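Local coordinates for protein coclaurine N-methyltransferase (Coptis japonica, PDB 6GKV) that transfers a methyl group from S-adenosyl-L-methionine to the ring nitrogen of coclaurine and related tetrahydroisoquinolines in alkaloid biosynthesis, at residues Q47-L58 with H230-E238. Sequence-based numbering, arbitrary orientation.
Sequences QIAEIQNLTHSL and HKTFAYHYE
L54 reaches from the N-terminal helix 44-58 onto the chain leaving strand 221-230 of the central mixed sheet of the Rossmann-type methyltransferase domain, and its two methyls divide the work. From CB the chain runs to CG, anti to the backbone N (chi1 -168°), which directs the branch point at the opposing chain. Beyond it, CD2 packs on the A234 methyl, 3.8 Å from CB, and on the peptide joining A234 to Y235, while CD1 comes to 3.6 Å from NE2 of H236. A branched leucine suits this place because one residue can cover two neighbours. One turn on, L58 CD2 lies 3.7 Å from H236 CE1, so two leucines of the same helix reach the imidazole obliquely from one side of its plane.

One turn back, the unbranched end of I51 carries CD1 to 3.6 Å from the T232 carbonyl O, with A234 CB also beside it. The small side chain of A234 is consistent with the helix's close approach, the CA atoms of I51 and A234 being 6.4 Å apart.

Q47 closes the other end. Its aliphatic part crosses T232 at about a right angle, CG 3.7 Å from CG2, and a bend at chi2 (71°) brings NE2 to 3.5 Å from F233 CB. The amide is held by the link between helices 21-39 and 44-58, OE1 accepting from K41 N and NE2 donating to G39 O. Cut back to an alanine, this position would probably leave both backbone groups without their mates and uncover the T232 methyl.

The F233 ring leads away to meet Y40 edge-to-face, and Y235 OH hydrogen-bonds with W342 NE1. The contact lies away from the annotated sites, the Y235 side chain about 7 Å from bound N-methylheliamine. With no hydrogen bond crossing between them, the two segments meet by van der Waals contact, mostly methyls laid on methyls, backbone and imidazole.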
loop_
_atom_site.group_PDB
_atom_site.type_symbol
_atom_site.label_atom_id
_atom_site.label_comp_id
_atom_site.label_asym_id
_atom_site.label_seq_id
_atom_site.Cartn_x
_atom_site.Cartn_y
_atom_site.Cartn_z
ATOM N N GLN A 47 11.618 -4.801 1.404
ATOM C CA GLN A 47 10.636 -4.041 2.166
ATOM C C GLN A 47 9.237 -4.644 2.020
ATOM O O GLN A 47 8.520 -4.783 3.011
ATOM C CB GLN A 47 10.627 -2.580 1.699
ATOM C CG GLN A 47 10.048 -1.594 2.704
ATOM C CD GLN A 47 10.972 -1.374 3.913
ATOM O OE1 GLN A 47 12.045 -0.768 3.800
ATOM N NE2 GLN A 47 10.549 -1.868 5.070
ATOM N N ILE A 48 8.840 -4.971 0.778
ATOM C CA ILE A 48 7.478 -5.448 0.508
ATOM C C ILE A 48 7.307 -6.864 1.053
ATOM O O ILE A 48 6.301 -7.173 1.647
ATOM C CB ILE A 48 7.141 -5.403 -1.005
ATOM C CG1 ILE A 48 7.023 -3.960 -1.471
ATOM C CG2 ILE A 48 5.801 -6.049 -1.308
ATOM C CD1 ILE A 48 5.923 -3.229 -0.754
ATOM N N ALA A 49 8.318 -7.704 0.848
ATOM C CA ALA A 49 8.381 -9.037 1.426
ATOM C C ALA A 49 8.241 -9.039 2.958
ATOM O O ALA A 49 7.590 -9.928 3.499
ATOM C CB ALA A 49 9.678 -9.711 1.023
ATOM N N GLU A 50 8.842 -8.065 3.653
ATOM C CA GLU A 50 8.624 -7.896 5.109
ATOM C C GLU A 50 7.165 -7.634 5.452
ATOM O O GLU A 50 6.649 -8.156 6.427
ATOM C CB GLU A 50 9.465 -6.754 5.674
ATOM C CG GLU A 50 10.922 -7.098 5.854
ATOM C CD GLU A 50 11.111 -8.340 6.727
ATOM O OE1 GLU A 50 10.528 -8.397 7.840
ATOM O OE2 GLU A 50 11.835 -9.266 6.296
ATOM N N ILE A 51 6.490 -6.829 4.646
ATOM C CA ILE A 51 5.083 -6.576 4.896
ATOM C C ILE A 51 4.274 -7.865 4.714
ATOM O O ILE A 51 3.274 -8.067 5.381
ATOM C CB ILE A 51 4.524 -5.463 3.978
ATOM C CG1 ILE A 51 5.285 -4.153 4.199
ATOM C CG2 ILE A 51 3.006 -5.236 4.248
ATOM C CD1 ILE A 51 4.989 -3.518 5.538
ATOM N N GLN A 52 4.723 -8.743 3.819
ATOM C CA GLN A 52 3.976 -9.956 3.508
ATOM C C GLN A 52 4.191 -11.025 4.578
ATOM O O GLN A 52 3.274 -11.781 4.885
ATOM C CB GLN A 52 4.380 -10.491 2.130
ATOM C CG GLN A 52 3.995 -9.569 0.986
ATOM C CD GLN A 52 2.513 -9.298 0.960
ATOM O OE1 GLN A 52 1.724 -10.183 0.623
ATOM N NE2 GLN A 52 2.117 -8.074 1.333
ATOM N N ASN A 53 5.409 -11.083 5.124
ATOM C CA ASN A 53 5.737 -11.981 6.202
ATOM C C ASN A 53 4.837 -11.711 7.388
ATOM O O ASN A 53 4.290 -12.635 7.991
ATOM C CB ASN A 53 7.198 -11.827 6.602
ATOM C CG ASN A 53 8.136 -12.391 5.569
ATOM O OD1 ASN A 53 7.699 -13.060 4.637
ATOM N ND2 ASN A 53 9.437 -12.131 5.725
ATOM N N LEU A 54 4.650 -10.434 7.695
ATOM C CA LEU A 54 3.787 -10.073 8.802
ATOM C C LEU A 54 2.284 -10.250 8.468
ATOM O O LEU A 54 1.545 -10.833 9.256
ATOM C CB LEU A 54 4.086 -8.639 9.254
ATOM C CG LEU A 54 3.424 -8.275 10.587
ATOM C CD1 LEU A 54 3.727 -9.343 11.631
ATOM C CD2 LEU A 54 3.854 -6.905 11.067
ATOM N N THR A 55 1.825 -9.774 7.313
ATOM C CA THR A 55 0.406 -9.942 6.967
ATOM C C THR A 55 0.014 -11.414 7.023
ATOM O O THR A 55 -1.079 -11.758 7.462
ATOM C CB THR A 55 0.061 -9.396 5.572
ATOM O OG1 THR A 55 0.984 -9.936 4.618
ATOM C CG2 THR A 55 0.160 -7.876 5.549
ATOM N N HIS A 56 0.922 -12.286 6.610
ATOM C CA HIS A 56 0.622 -13.709 6.531
ATOM C C HIS A 56 0.668 -14.397 7.898
ATOM O O HIS A 56 -0.159 -15.275 8.191
ATOM C CB HIS A 56 1.587 -14.391 5.570
ATOM C CG HIS A 56 1.205 -14.225 4.131
ATOM N ND1 HIS A 56 1.321 -13.020 3.460
ATOM C CD2 HIS A 56 0.677 -15.094 3.237
ATOM C CE1 HIS A 56 0.892 -13.165 2.226
ATOM N NE2 HIS A 56 0.491 -14.417 2.061
ATOM N N SER A 57 1.625 -14.006 8.733
ATOM C CA SER A 57 1.775 -14.665 10.024
ATOM C C SER A 57 0.605 -14.309 10.936
ATOM O O SER A 57 0.149 -15.144 11.718
ATOM C CB SER A 57 3.122 -14.303 10.680
ATOM O OG SER A 57 3.276 -12.907 10.857
ATOM N N LEU A 58 0.110 -13.076 10.830
ATOM C CA LEU A 58 -1.040 -12.658 11.623
ATOM C C LEU A 58 -2.288 -13.488 11.308
ATOM O O LEU A 58 -3.079 -13.793 12.224
ATOM C CB LEU A 58 -1.321 -11.170 11.412
ATOM C CG LEU A 58 -0.208 -10.266 11.979
ATOM C CD1 LEU A 58 -0.432 -8.827 11.596
ATOM C CD2 LEU A 58 -0.101 -10.381 13.489
ATOM N N HIS A 230 3.814 3.286 11.123
ATOM C CA HIS A 230 4.971 3.865 10.469
ATOM C C HIS A 230 4.689 3.902 8.969
ATOM O O HIS A 230 4.054 2.997 8.426
ATOM C CB HIS A 230 6.259 3.096 10.741
ATOM C CG HIS A 230 7.445 3.712 10.059
ATOM N ND1 HIS A 230 7.856 3.332 8.801
ATOM C CD2 HIS A 230 8.256 4.736 10.435
ATOM C CE1 HIS A 230 8.903 4.069 8.449
ATOM N NE2 HIS A 230 9.162 4.924 9.421
ATOM N N LYS A 231 5.157 4.935 8.291
ATOM C CA LYS A 231 4.735 5.146 6.903
ATOM C C LYS A 231 5.108 3.983 5.977
ATOM O O LYS A 231 4.421 3.723 5.001
ATOM C CB LYS A 231 5.316 6.446 6.360
ATOM C CG LYS A 231 6.817 6.436 6.046
ATOM C CD LYS A 231 7.172 7.734 5.300
ATOM C CE LYS A 231 8.658 8.041 5.321
ATOM N NZ LYS A 231 8.908 9.479 5.012
ATOM N N THR A 232 6.144 3.228 6.319
ATOM C CA THR A 232 6.636 2.194 5.403
ATOM C C THR A 232 6.619 0.758 5.930
ATOM O O THR A 232 6.090 -0.140 5.265
ATOM C CB THR A 232 8.048 2.526 5.007
ATOM O OG1 THR A 232 8.045 3.848 4.474
ATOM C CG2 THR A 232 8.584 1.533 3.989
ATOM N N PHE A 233 7.211 0.528 7.103
ATOM C CA PHE A 233 7.298 -0.841 7.593
ATOM C C PHE A 233 6.299 -1.124 8.709
ATOM O O PHE A 233 5.607 -0.230 9.196
ATOM C CB PHE A 233 8.740 -1.201 8.026
ATOM C CG PHE A 233 9.386 -0.247 9.020
ATOM C CD1 PHE A 233 9.137 -0.355 10.381
ATOM C CD2 PHE A 233 10.326 0.692 8.597
ATOM C CE1 PHE A 233 9.757 0.494 11.294
ATOM C CE2 PHE A 233 10.955 1.542 9.514
ATOM C CZ PHE A 233 10.661 1.442 10.858
ATOM N N ALA A 234 6.175 -2.392 9.064
ATOM C CA ALA A 234 5.225 -2.785 10.089
ATOM C C ALA A 234 5.929 -3.732 11.042
ATOM O O ALA A 234 6.894 -4.400 10.646
ATOM C CB ALA A 234 3.988 -3.439 9.468
ATOM N N TYR A 235 5.471 -3.792 12.292
ATOM C CA TYR A 235 6.126 -4.690 13.249
ATOM C C TYR A 235 5.391 -4.906 14.562
ATOM O O TYR A 235 4.729 -4.000 15.101
ATOM C CB TYR A 235 7.551 -4.199 13.553
ATOM C CG TYR A 235 7.676 -2.772 14.073
ATOM C CD1 TYR A 235 7.463 -1.680 13.240
ATOM C CD2 TYR A 235 8.059 -2.522 15.386
ATOM C CE1 TYR A 235 7.600 -0.373 13.707
ATOM C CE2 TYR A 235 8.195 -1.230 15.861
ATOM C CZ TYR A 235 7.972 -0.157 15.010
ATOM O OH TYR A 235 8.109 1.126 15.469
ATOM N N HIS A 236 5.492 -6.140 15.051
ATOM C CA HIS A 236 5.146 -6.460 16.439
ATOM C C HIS A 236 5.954 -5.539 17.353
ATOM O O HIS A 236 7.156 -5.346 17.115
ATOM C CB HIS A 236 5.473 -7.918 16.787
ATOM C CG HIS A 236 4.579 -8.940 16.152
ATOM N ND1 HIS A 236 3.302 -9.204 16.612
ATOM C CD2 HIS A 236 4.804 -9.824 15.149
ATOM C CE1 HIS A 236 2.768 -10.177 15.895
ATOM N NE2 HIS A 236 3.659 -10.574 14.999
ATOM N N TYR A 237 5.336 -4.958 18.383
ATOM C CA TYR A 237 6.141 -4.144 19.306
ATOM C C TYR A 237 6.847 -5.086 20.284
ATOM O O TYR A 237 6.410 -5.262 21.413
ATOM C CB TYR A 237 5.293 -3.042 20.009
ATOM C CG TYR A 237 6.097 -1.749 20.079
ATOM C CD1 TYR A 237 6.949 -1.455 19.033
ATOM C CD2 TYR A 237 5.988 -0.808 21.126
ATOM C CE1 TYR A 237 7.725 -0.354 19.016
ATOM C CE2 TYR A 237 6.778 0.380 21.090
ATOM C CZ TYR A 237 7.645 0.578 20.027
ATOM O OH TYR A 237 8.478 1.671 19.886
ATOM N N GLU A 238 7.915 -5.722 19.784
ATOM C CA GLU A 238 8.827 -6.588 20.550
ATOM C C GLU A 238 10.247 -6.028 20.454
ATOM O O GLU A 238 10.612 -5.495 19.424
ATOM C CB GLU A 238 8.834 -8.029 20.020
ATOM C CG GLU A 238 7.476 -8.655 19.756
ATOM C CD GLU A 238 7.555 -9.926 18.900
ATOM O OE1 GLU A 238 8.629 -10.194 18.313
ATOM O OE2 GLU A 238 6.536 -10.654 18.812
#